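Local coordinates for protein putative amidohydrolase (Unidentified, PDB 3MKV) that probably acts as a zinc-dependent prolidase of the amidohydrolase superfamily, hydrolysing dipeptides that end in proline, at residues Y236-I241 with D260-L265; D337-L342 with D392-Q397; D367-G370 with A376-D379. One frame throughout, in Å; residues are numbered along the deposited sequence.

Contact 1. Residues Y236-I241 with D260-L265. With SO4 (sulfate ion), chain K.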
ATOM      1  N   TYR A 236      10.842  26.856 -25.448  1.00 55.93           N
ATOM      2  CA  TYR A 236      11.424  28.182 -25.705  1.00 51.68           C
ATOM      3  C   TYR A 236      12.639  28.215 -26.651  1.00 53.85           C
ATOM      4  O   TYR A 236      12.674  29.024 -27.582  1.00 58.90           O
ATOM      5  CB  TYR A 236      11.782  28.874 -24.394  1.00 53.42           C
ATOM      6  CG  TYR A 236      10.596  29.413 -23.628  1.00 57.23           C
ATOM      7  CD1 TYR A 236       9.691  30.278 -24.231  1.00 58.03           C
ATOM      8  CD2 TYR A 236      10.399  29.084 -22.291  1.00 54.11           C
ATOM      9  CE1 TYR A 236       8.611  30.780 -23.535  1.00 58.78           C
ATOM     10  CE2 TYR A 236       9.316  29.581 -21.585  1.00 59.82           C
ATOM     11  CZ  TYR A 236       8.423  30.429 -22.211  1.00 58.53           C
ATOM     12  OH  TYR A 236       7.341  30.931 -21.517  1.00 57.34           O
ATOM     13  N   THR A 237      13.624  27.349 -26.413  1.00 53.54           N
ATOM     14  CA  THR A 237      14.904  27.399 -27.137  1.00 53.93           C
ATOM     15  C   THR A 237      14.968  26.566 -28.417  1.00 53.13           C
ATOM     16  O   THR A 237      14.240  25.589 -28.583  1.00 54.91           O
ATOM     17  CB  THR A 237      16.077  26.948 -26.251  1.00 55.91           C
ATOM     18  OG1 THR A 237      15.916  25.564 -25.919  1.00 67.76           O
ATOM     19  CG2 THR A 237      16.153  27.778 -24.977  1.00 52.97           C
ATOM     20  N   PRO A 238      15.865  26.954 -29.332  1.00 52.24           N
ATOM     21  CA  PRO A 238      16.009  26.192 -30.572  1.00 50.86           C
ATOM     22  C   PRO A 238      16.153  24.691 -30.313  1.00 48.61           C
ATOM     23  O   PRO A 238      15.432  23.894 -30.896  1.00 53.72           O
ATOM     24  CB  PRO A 238      17.284  26.774 -31.197  1.00 47.67           C
ATOM     25  CG  PRO A 238      17.337  28.205 -30.668  1.00 47.99           C
ATOM     26  CD  PRO A 238      16.777  28.115 -29.264  1.00 49.17           C
ATOM     27  N   ALA A 239      17.083  24.309 -29.447  1.00 53.42           N
ATOM     28  CA  ALA A 239      17.295  22.897 -29.130  1.00 51.57           C
ATOM     29  C   ALA A 239      15.998  22.192 -28.708  1.00 53.15           C
ATOM     30  O   ALA A 239      15.690  21.105 -29.187  1.00 52.07           O
ATOM     31  CB  ALA A 239      18.345  22.768 -28.046  1.00 47.41           C
ATOM     32  N   ALA A 240      15.247  22.821 -27.805  1.00 51.32           N
ATOM     33  CA  ALA A 240      14.003  22.251 -27.293  1.00 51.28           C
ATOM     34  C   ALA A 240      12.875  22.271 -28.330  1.00 50.81           C
ATOM     35  O   ALA A 240      12.129  21.304 -28.487  1.00 48.66           O
ATOM     36  CB  ALA A 240      13.588  22.972 -26.027  1.00 51.29           C
ATOM     37  N   ILE A 241      12.762  23.373 -29.053  1.00 50.37           N
ATOM     38  CA  ILE A 241      11.821  23.443 -30.150  1.00 52.38           C
ATOM     39  C   ILE A 241      12.109  22.375 -31.205  1.00 55.99           C
ATOM     40  O   ILE A 241      11.213  21.656 -31.643  1.00 57.53           O
ATOM     41  CB  ILE A 241      11.877  24.808 -30.804  1.00 53.86           C
ATOM     42  CG1 ILE A 241      11.435  25.884 -29.800  1.00 51.60           C
ATOM     43  CG2 ILE A 241      11.034  24.808 -32.068  1.00 57.67           C
ATOM     44  CD1 ILE A 241      11.628  27.316 -30.286  1.00 48.02           C
ATOM     45  N   ASP A 260      16.500  31.503 -36.728  1.00 71.99           N
ATOM     46  CA  ASP A 260      16.246  31.307 -38.155  1.00 69.90           C
ATOM     47  C   ASP A 260      16.269  29.836 -38.541  1.00 68.80           C
ATOM     48  O   ASP A 260      15.373  29.348 -39.239  1.00 69.76           O
ATOM     49  CB  ASP A 260      17.285  32.057 -38.981  1.00 70.86           C
ATOM     50  CG  ASP A 260      17.221  33.554 -38.769  1.00 89.82           C
ATOM     51  OD1 ASP A 260      18.178  34.116 -38.194  1.00101.72           O
ATOM     52  OD2 ASP A 260      16.205  34.170 -39.161  1.00 98.13           O
ATOM     53  N   GLU A 261      17.303  29.134 -38.090  1.00 65.16           N
ATOM     54  CA  GLU A 261      17.508  27.745 -38.474  1.00 64.77           C
ATOM     55  C   GLU A 261      16.379  26.828 -37.983  1.00 64.99           C
ATOM     56  O   GLU A 261      15.940  25.923 -38.703  1.00 64.14           O
ATOM     57  CB  GLU A 261      18.858  27.249 -37.967  1.00 64.49           C
ATOM     58  CG  GLU A 261      19.144  25.802 -38.337  1.00 78.45           C
ATOM     59  CD  GLU A 261      20.291  25.202 -37.537  1.00 89.91           C
ATOM     60  OE1 GLU A 261      20.172  24.025 -37.131  1.00 93.13           O
ATOM     61  OE2 GLU A 261      21.305  25.903 -37.313  1.00 92.24           O
ATOM     62  N   THR A 262      15.917  27.060 -36.757  1.00 61.63           N
ATOM     63  CA  THR A 262      14.835  26.268 -36.195  1.00 60.75           C
ATOM     64  C   THR A 262      13.512  26.714 -36.796  1.00 60.80           C
ATOM     65  O   THR A 262      12.624  25.893 -37.052  1.00 59.16           O
ATOM     66  CB  THR A 262      14.771  26.398 -34.668  1.00 60.72           C
ATOM     67  OG1 THR A 262      16.067  26.157 -34.117  1.00 58.60           O
ATOM     68  CG2 THR A 262      13.795  25.395 -34.084  1.00 61.21           C
ATOM     69  N   ALA A 263      13.382  28.018 -37.021  1.00 60.50           N
ATOM     70  CA  ALA A 263      12.186  28.552 -37.665  1.00 64.69           C
ATOM     71  C   ALA A 263      11.976  27.822 -38.973  1.00 65.04           C
ATOM     72  O   ALA A 263      10.857  27.441 -39.313  1.00 65.79           O
ATOM     73  CB  ALA A 263      12.330  30.048 -37.914  1.00 66.56           C
ATOM     74  N   ARG A 264      13.072  27.621 -39.699  1.00 68.60           N
ATOM     75  CA  ARG A 264      13.031  26.927 -40.975  1.00 68.16           C
ATOM     76  C   ARG A 264      12.525  25.504 -40.815  1.00 64.60           C
ATOM     77  O   ARG A 264      11.670  25.058 -41.571  1.00 68.16           O
ATOM     78  CB  ARG A 264      14.410  26.931 -41.648  1.00 71.30           C
ATOM     79  CG  ARG A 264      14.704  28.189 -42.467  1.00 75.79           C
ATOM     80  CD  ARG A 264      15.804  27.949 -43.519  1.00 81.61           C
ATOM     81  NE  ARG A 264      17.107  27.671 -42.913  1.00 80.00           N
ATOM     82  CZ  ARG A 264      17.843  28.580 -42.276  1.00 79.38           C
ATOM     83  NH1 ARG A 264      17.409  29.830 -42.152  1.00 79.62           N
ATOM     84  NH2 ARG A 264      19.009  28.237 -41.748  1.00 77.64           N
ATOM     85  N   LEU A 265      13.054  24.797 -39.824  1.00 66.67           N
ATOM     86  CA  LEU A 265      12.715  23.392 -39.597  1.00 63.45           C
ATOM     87  C   LEU A 265      11.236  23.203 -39.271  1.00 60.54           C
ATOM     88  O   LEU A 265      10.587  22.269 -39.757  1.00 61.83           O
ATOM     89  CB  LEU A 265      13.578  22.828 -38.471  1.00 64.61           C
ATOM     90  CG  LEU A 265      13.321  21.372 -38.092  1.00 65.43           C
ATOM     91  CD1 LEU A 265      14.047  20.426 -39.040  1.00 60.07           C
ATOM     92  CD2 LEU A 265      13.753  21.137 -36.654  1.00 65.93           C
TER
HETATM   93  S   SO4 K 427       5.622  30.308 -18.621  0.50 64.06           S
HETATM   94  O1  SO4 K 427       5.292  31.645 -19.121  0.50 63.72           O
HETATM   95  O2  SO4 K 427       6.970  29.945 -19.054  0.50 64.08           O
HETATM   96  O3  SO4 K 427       5.577  30.307 -17.158  0.50 57.30           O
HETATM   97  O4  SO4 K 427       4.664  29.341 -19.160  0.50 57.60           O

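Contact 2. Residues D337-L342 with D392-Q397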
ATOM      1  N   ASP A 337      -4.895  42.767 -25.928  1.00 52.57           N
ATOM      2  CA  ASP A 337      -3.684  43.526 -26.213  1.00 56.61           C
ATOM      3  C   ASP A 337      -2.703  42.763 -27.088  1.00 57.02           C
ATOM      4  O   ASP A 337      -1.734  43.337 -27.576  1.00 55.74           O
ATOM      5  CB  ASP A 337      -2.996  43.965 -24.927  1.00 55.28           C
ATOM      6  CG  ASP A 337      -3.634  45.187 -24.325  1.00 64.54           C
ATOM      7  OD1 ASP A 337      -4.882  45.272 -24.310  1.00 68.42           O
ATOM      8  OD2 ASP A 337      -2.884  46.071 -23.870  1.00 80.22           O
ATOM      9  N   GLU A 338      -2.941  41.469 -27.282  1.00 54.99           N
ATOM     10  CA  GLU A 338      -2.027  40.680 -28.098  1.00 57.19           C
ATOM     11  C   GLU A 338      -2.132  41.094 -29.566  1.00 54.83           C
ATOM     12  O   GLU A 338      -1.230  40.826 -30.356  1.00 53.88           O
ATOM     13  CB  GLU A 338      -2.268  39.174 -27.917  1.00 59.37           C
ATOM     14  CG  GLU A 338      -1.388  38.256 -28.783  1.00 60.59           C
ATOM     15  CD  GLU A 338       0.041  38.102 -28.262  1.00 61.41           C
ATOM     16  OE1 GLU A 338       0.831  37.367 -28.909  1.00 47.72           O
ATOM     17  OE2 GLU A 338       0.372  38.710 -27.213  1.00 55.74           O
ATOM     18  N   PHE A 339      -3.237  41.745 -29.919  1.00 56.22           N
ATOM     19  CA  PHE A 339      -3.417  42.274 -31.273  1.00 55.82           C
ATOM     20  C   PHE A 339      -2.522  43.491 -31.468  1.00 58.27           C
ATOM     21  O   PHE A 339      -1.738  43.562 -32.419  1.00 57.65           O
ATOM     22  CB  PHE A 339      -4.876  42.659 -31.523  1.00 54.04           C
ATOM     23  CG  PHE A 339      -5.805  41.486 -31.630  1.00 50.06           C
ATOM     24  CD1 PHE A 339      -5.663  40.565 -32.661  1.00 52.18           C
ATOM     25  CD2 PHE A 339      -6.834  41.306 -30.706  1.00 53.46           C
ATOM     26  CE1 PHE A 339      -6.520  39.466 -32.768  1.00 54.45           C
ATOM     27  CE2 PHE A 339      -7.708  40.211 -30.802  1.00 36.18           C
ATOM     28  CZ  PHE A 339      -7.548  39.289 -31.829  1.00 53.20           C
ATOM     29  N   ARG A 340      -2.639  44.438 -30.544  1.00 63.34           N
ATOM     30  CA  ARG A 340      -1.790  45.624 -30.518  1.00 63.58           C
ATOM     31  C   ARG A 340      -0.310  45.255 -30.608  1.00 64.01           C
ATOM     32  O   ARG A 340       0.433  45.794 -31.435  1.00 67.42           O
ATOM     33  CB  ARG A 340      -2.038  46.409 -29.226  1.00 67.40           C
ATOM     34  CG  ARG A 340      -1.577  47.860 -29.275  1.00 73.23           C
ATOM     35  CD  ARG A 340      -1.367  48.443 -27.878  1.00 79.74           C
ATOM     36  NE  ARG A 340      -0.094  48.028 -27.287  1.00 87.97           N
ATOM     37  CZ  ARG A 340       0.024  47.405 -26.117  1.00 89.48           C
ATOM     38  NH1 ARG A 340      -1.057  47.132 -25.398  1.00 85.21           N
ATOM     39  NH2 ARG A 340       1.225  47.060 -25.660  1.00 83.61           N
ATOM     40  N   ILE A 341       0.118  44.342 -29.744  1.00 60.16           N
ATOM     41  CA  ILE A 341       1.524  43.965 -29.672  1.00 57.54           C
ATOM     42  C   ILE A 341       2.024  43.365 -30.988  1.00 60.29           C
ATOM     43  O   ILE A 341       3.033  43.816 -31.538  1.00 63.81           O
ATOM     44  CB  ILE A 341       1.776  42.995 -28.511  1.00 58.26           C
ATOM     45  CG1 ILE A 341       1.500  43.692 -27.174  1.00 55.17           C
ATOM     46  CG2 ILE A 341       3.196  42.467 -28.558  1.00 61.75           C
ATOM     47  CD1 ILE A 341       1.642  42.793 -25.972  1.00 56.65           C
ATOM     48  N   LEU A 342       1.319  42.360 -31.502  1.00 57.11           N
ATOM     49  CA  LEU A 342       1.693  41.755 -32.780  1.00 55.77           C
ATOM     50  C   LEU A 342       1.621  42.786 -33.907  1.00 59.25           C
ATOM     51  O   LEU A 342       2.358  42.701 -34.888  1.00 58.29           O
ATOM     52  CB  LEU A 342       0.795  40.555 -33.102  1.00 53.22           C
ATOM     53  CG  LEU A 342       0.780  39.368 -32.125  1.00 51.50           C
ATOM     54  CD1 LEU A 342      -0.389  38.413 -32.393  1.00 49.51           C
ATOM     55  CD2 LEU A 342       2.094  38.610 -32.152  1.00 41.52           C
ATOM     56  N   ASP A 392      -7.050  48.485 -33.212  1.00 70.54           N
ATOM     57  CA  ASP A 392      -7.441  49.227 -32.022  1.00 70.16           C
ATOM     58  C   ASP A 392      -8.916  49.054 -31.678  1.00 64.41           C
ATOM     59  O   ASP A 392      -9.315  49.253 -30.534  1.00 61.46           O
ATOM     60  CB  ASP A 392      -7.117  50.713 -32.195  1.00 75.46           C
ATOM     61  CG  ASP A 392      -5.626  50.973 -32.346  1.00 83.34           C
ATOM     62  OD1 ASP A 392      -4.826  50.034 -32.137  1.00 87.04           O
ATOM     63  OD2 ASP A 392      -5.255  52.120 -32.673  1.00 87.39           O
ATOM     64  N   CYS A 393      -9.722  48.692 -32.669  1.00 64.16           N
ATOM     65  CA  CYS A 393     -11.146  48.427 -32.437  1.00 69.02           C
ATOM     66  C   CYS A 393     -11.404  47.117 -31.658  1.00 64.63           C
ATOM     67  O   CYS A 393     -12.473  46.933 -31.070  1.00 64.89           O
ATOM     68  CB  CYS A 393     -11.915  48.425 -33.768  1.00 69.41           C
ATOM     69  SG  CYS A 393     -11.069  47.570 -35.136  1.00 84.00           S
ATOM     70  N   LEU A 394     -10.425  46.214 -31.667  1.00 60.87           N
ATOM     71  CA  LEU A 394     -10.530  44.949 -30.935  1.00 58.17           C
ATOM     72  C   LEU A 394     -10.052  45.084 -29.488  1.00 56.05           C
ATOM     73  O   LEU A 394     -10.411  44.276 -28.640  1.00 55.36           O
ATOM     74  CB  LEU A 394      -9.757  43.838 -31.656  1.00 49.43           C
ATOM     75  CG  LEU A 394     -10.147  43.626 -33.126  1.00 55.76           C
ATOM     76  CD1 LEU A 394      -9.256  42.599 -33.850  1.00 48.53           C
ATOM     77  CD2 LEU A 394     -11.616  43.253 -33.250  1.00 46.45           C
ATOM     78  N   LEU A 395      -9.258  46.116 -29.207  1.00 58.97           N
ATOM     79  CA  LEU A 395      -8.652  46.287 -27.886  1.00 60.01           C
ATOM     80  C   LEU A 395      -9.666  46.491 -26.776  1.00 59.29           C
ATOM     81  O   LEU A 395     -10.819  46.843 -27.028  1.00 57.20           O
ATOM     82  CB  LEU A 395      -7.681  47.468 -27.864  1.00 60.47           C
ATOM     83  CG  LEU A 395      -6.480  47.453 -28.802  1.00 66.74           C
ATOM     84  CD1 LEU A 395      -5.552  48.635 -28.486  1.00 59.81           C
ATOM     85  CD2 LEU A 395      -5.740  46.122 -28.723  1.00 66.92           C
ATOM     86  N   GLY A 396      -9.205  46.273 -25.542  1.00 59.41           N
ATOM     87  CA  GLY A 396     -10.003  46.478 -24.346  1.00 57.36           C
ATOM     88  C   GLY A 396     -10.929  45.330 -23.995  1.00 62.19           C
ATOM     89  O   GLY A 396     -10.544  44.158 -24.021  1.00 62.97           O
ATOM     90  N   GLN A 397     -12.169  45.677 -23.683  1.00 60.60           N
ATOM     91  CA  GLN A 397     -13.099  44.745 -23.090  1.00 58.28           C
ATOM     92  C   GLN A 397     -14.342  44.682 -23.960  1.00 61.29           C
ATOM     93  O   GLN A 397     -15.456  44.520 -23.461  1.00 65.87           O
ATOM     94  CB  GLN A 397     -13.450  45.218 -21.679  1.00 55.73           C
ATOM     95  CG  GLN A 397     -13.255  44.182 -20.592  1.00 64.89           C
ATOM     96  CD  GLN A 397     -11.958  43.385 -20.732  1.00 69.30           C
ATOM     97  OE1 GLN A 397     -11.990  42.181 -21.002  1.00 69.13           O
ATOM     98  NE2 GLN A 397     -10.818  44.047 -20.540  1.00 54.91           N
TER

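Contact 3. Residues D367-G370 with A376-D379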
ATOM      1  N   ASP A 367     -12.777  25.921 -42.577  1.00 64.17           N
ATOM      2  CA  ASP A 367     -14.089  26.057 -43.210  1.00 68.48           C
ATOM      3  C   ASP A 367     -15.231  25.849 -42.231  1.00 66.17           C
ATOM      4  O   ASP A 367     -16.395  26.070 -42.572  1.00 60.67           O
ATOM      5  CB  ASP A 367     -14.233  25.087 -44.384  1.00 70.90           C
ATOM      6  CG  ASP A 367     -13.433  25.517 -45.582  1.00 66.21           C
ATOM      7  OD1 ASP A 367     -12.350  24.938 -45.811  1.00 70.94           O
ATOM      8  OD2 ASP A 367     -13.880  26.450 -46.280  1.00 73.08           O
ATOM      9  N   LYS A 368     -14.883  25.402 -41.027  1.00 64.70           N
ATOM     10  CA  LYS A 368     -15.854  25.228 -39.955  1.00 60.74           C
ATOM     11  C   LYS A 368     -15.814  26.387 -38.952  1.00 55.61           C
ATOM     12  O   LYS A 368     -16.815  26.684 -38.306  1.00 52.17           O
ATOM     13  CB  LYS A 368     -15.621  23.899 -39.243  1.00 63.54           C
ATOM     14  CG  LYS A 368     -16.425  22.736 -39.797  1.00 69.62           C
ATOM     15  CD  LYS A 368     -15.885  21.411 -39.250  1.00 75.94           C
ATOM     16  CE  LYS A 368     -17.007  20.470 -38.797  1.00 81.85           C
ATOM     17  NZ  LYS A 368     -17.528  20.806 -37.429  1.00 79.00           N
ATOM     18  N   LEU A 369     -14.654  27.029 -38.822  1.00 51.03           N
ATOM     19  CA  LEU A 369     -14.510  28.217 -37.986  1.00 50.63           C
ATOM     20  C   LEU A 369     -13.527  29.204 -38.642  1.00 53.09           C
ATOM     21  O   LEU A 369     -12.879  28.870 -39.635  1.00 51.66           O
ATOM     22  CB  LEU A 369     -14.015  27.846 -36.578  1.00 52.85           C
ATOM     23  CG  LEU A 369     -14.790  26.861 -35.683  1.00 56.41           C
ATOM     24  CD1 LEU A 369     -13.966  26.498 -34.452  1.00 47.16           C
ATOM     25  CD2 LEU A 369     -16.154  27.389 -35.264  1.00 50.92           C
ATOM     26  N   GLY A 370     -13.424  30.411 -38.083  1.00 48.19           N
ATOM     27  CA  GLY A 370     -12.489  31.424 -38.554  1.00 54.08           C
ATOM     28  C   GLY A 370     -12.810  32.060 -39.898  1.00 60.93           C
ATOM     29  O   GLY A 370     -12.067  32.922 -40.373  1.00 63.65           O
ATOM     30  N   ALA A 376     -20.444  26.800 -42.158  1.00 59.35           N
ATOM     31  CA  ALA A 376     -19.596  27.094 -41.001  1.00 59.00           C
ATOM     32  C   ALA A 376     -20.426  27.435 -39.767  1.00 58.09           C
ATOM     33  O   ALA A 376     -21.629  27.686 -39.862  1.00 59.71           O
ATOM     34  CB  ALA A 376     -18.637  28.251 -41.323  1.00 58.58           C
ATOM     35  N   HIS A 377     -19.786  27.451 -38.606  1.00 55.54           N
ATOM     36  CA  HIS A 377     -20.489  27.820 -37.377  1.00 58.56           C
ATOM     37  C   HIS A 377     -20.815  29.307 -37.391  1.00 55.49           C
ATOM     38  O   HIS A 377     -19.975  30.131 -37.758  1.00 52.40           O
ATOM     39  CB  HIS A 377     -19.667  27.467 -36.131  1.00 54.74           C
ATOM     40  CG  HIS A 377     -19.604  25.999 -35.850  1.00 63.23           C
ATOM     41  ND1 HIS A 377     -18.524  25.218 -36.205  1.00 69.20           N
ATOM     42  CD2 HIS A 377     -20.492  25.166 -35.257  1.00 68.33           C
ATOM     43  CE1 HIS A 377     -18.751  23.967 -35.845  1.00 64.56           C
ATOM     44  NE2 HIS A 377     -19.936  23.910 -35.264  1.00 66.53           N
ATOM     45  N   ALA A 378     -22.041  29.644 -37.004  1.00 50.17           N
ATOM     46  CA  ALA A 378     -22.447  31.037 -36.934  1.00 50.59           C
ATOM     47  C   ALA A 378     -21.851  31.667 -35.685  1.00 52.34           C
ATOM     48  O   ALA A 378     -22.564  32.016 -34.738  1.00 54.17           O
ATOM     49  CB  ALA A 378     -23.964  31.172 -36.943  1.00 48.12           C
ATOM     50  N   ASP A 379     -20.524  31.769 -35.693  1.00 53.42           N
ATOM     51  CA  ASP A 379     -19.781  32.549 -34.717  1.00 53.64           C
ATOM     52  C   ASP A 379     -19.425  33.844 -35.419  1.00 55.79           C
ATOM     53  O   ASP A 379     -18.540  33.869 -36.278  1.00 55.99           O
ATOM     54  CB  ASP A 379     -18.492  31.825 -34.301  1.00 52.93           C
ATOM     55  CG  ASP A 379     -18.752  30.484 -33.613  1.00 56.15           C
ATOM     56  OD1 ASP A 379     -19.924  30.033 -33.542  1.00 56.97           O
ATOM     57  OD2 ASP A 379     -17.767  29.880 -33.137  1.00 58.57           O
TER
HETATM   58  O   HOH W   1     -16.074  32.037 -37.505  1.00 60.21           O

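Contact 1. Residues Y236-I241 with D260-L265
Thr-262 meets Pro-238 and Ile-241 with its two branches, and this small buried contact joins the starts of helices 238-246 and 260-269, consecutive outer helices of the TIM barrel that follow strands 232-235 and 251-254. The split follows from the torsion of Thr-262 (chi1 -51°): CG2 is anti to the backbone N, while OG1 lies beside it. OG1 approaches the proline ring at its CB, 3.2 Å away, a van der Waals contact; its polar partner is OD1 of Asp-259, just before the helix. CG2 lies 3.5 Å from Ile-241 CG2 and 3.8 Å from Ile-241 CB, the two branched side chains crossing at a slant. No hydrogen bond spans the two segments. Helix 238-246 starts with Thr-237 as N-cap, whose OG1 accepts a weak bond from Ala-240 N. Just before it, Tyr-236 follows strand 232-235 and reaches the two-zinc site: its ring lies edge-to-face with His-234 and also meets His-254, both zinc ligands. Its hydroxyl bonds to Tyr-280 and to a sulfate ion, probably from the crystallisation liquor; the sulfate O2 lies at the ring edge, near the ring plane, 2.7 Å from Tyr-236 OH.

Contact 2. Residues D337-L342 with D392-Q397
Phe-339 and Leu-394 both place CG anti to their own carbonyl carbon (chi1 -70° and -55°), and these matching torsions bring the aromatic ring and the leucine fork together from opposite segments. Leu-394 CD1 stands over the middle of one ring face, 4.0 Å from the centroid of Phe-339 and only 3° off the ring normal, a CH-pi contact. Near the rim, Leu-394 CB approaches Phe-339 CD2 at 4.0 Å, and the two side chains cross at about a right angle. The phenyl group also stacks on Phe-323 and touches Val-351 and Ala-355 of helix 348-362. The contact joins helix 337-343, which follows the zinc ligand Asp-326 in the TIM-barrel domain, to the loop that links strands 380-383 and 403-406; Leu-394 itself leans on Val-383 of the first of these strands. Leu-395 meets the partly exposed side of the helix, its side chain crossing that of Arg-340 at about a right angle. Its CD2 touches the aliphatic root of Arg-340 at CB, 3.7 Å away, and comes within 4.2 Å of Asp-337 CA. Beyond that root the arginine chain bends at its third torsion and turns back toward Asp-337. There NH1 of Arg-340 forms a salt bridge to OD2 of Asp-337, 2.6 Å long, and the carboxylate oxygen lies in the guanidinium plane at its edge.

Contact 3. Residues D367-G370 with A376-D379
Lys-368 and Ala-376 bring their CA atoms within 4.3 Å of each other, and beside this closest approach the backbone bond from His-377 N to Lys-368 O, 3.1 Å long and nearly straight at 175°, closes the loop. The same carbonyl takes a second bond from the His-377 side chain: ND1 donates to Lys-368 O over 3.1 Å with an N-H...O angle of 148°. The two donors reach the oxygen from opposite faces of the carbonyl plane, and the ring donor stands well above that plane. With CG anti to its carbonyl carbon (chi1 -72°), His-377 turns its imidazole to the side of its own backbone N, so that N and ND1 both reach the one oxygen, which limits the rotation of the ring. Leu-369 slants across beside it, CD2 lying 3.3 Å from His-377 ND1 and 3.6 Å from His-377 CB. The same methyl is 3.7 Å from Asp-379 OD2, an oxygen whose salt-bridge partner is Arg-128. At the CE1 corner of the His-377 imidazole, Lys-368 NZ comes to 3.7 Å; a positive charge so near would probably favour a neutral ring. Ala-376 CB rests on Asp-367 O at 3.4 Å, while a water weakly links Gly-370 N to Asp-379 O. Ala-378, the centre of an inverse gamma turn, bonds through its backbone to Gly-32 and Gly-408. With Leu-Gly in its first segment and Ala-Asp in its second, this is the loop, familiar in amidohydrolase-family sequences, that follows helix 348-362 and leads to strand 380-383, which pairs with strands 56-63 and 403-406 in the beta sheet beside the barrel.

Overall arrangement
Contact 1 lies on the barrel, while contacts 2 and 3 belong to the region where the barrel meets the C-terminal strands. None touches another: nearest atoms are about 12 Å apart between contacts 1 and 2, about 11 Å between 2 and 3, and about 24 Å between 1 and 3. Along the chain, contact 1 closes before the others open, whereas contact 3 is nested inside the loop closed by contact 2; strand 380-383 runs from the end of contact 3 towards residues 392-397. Contact 1 is the one tied to the two-zinc site, the side chain of Ile-241 being about 12 Å from a zinc ion and Tyr-236 packing on zinc ligands.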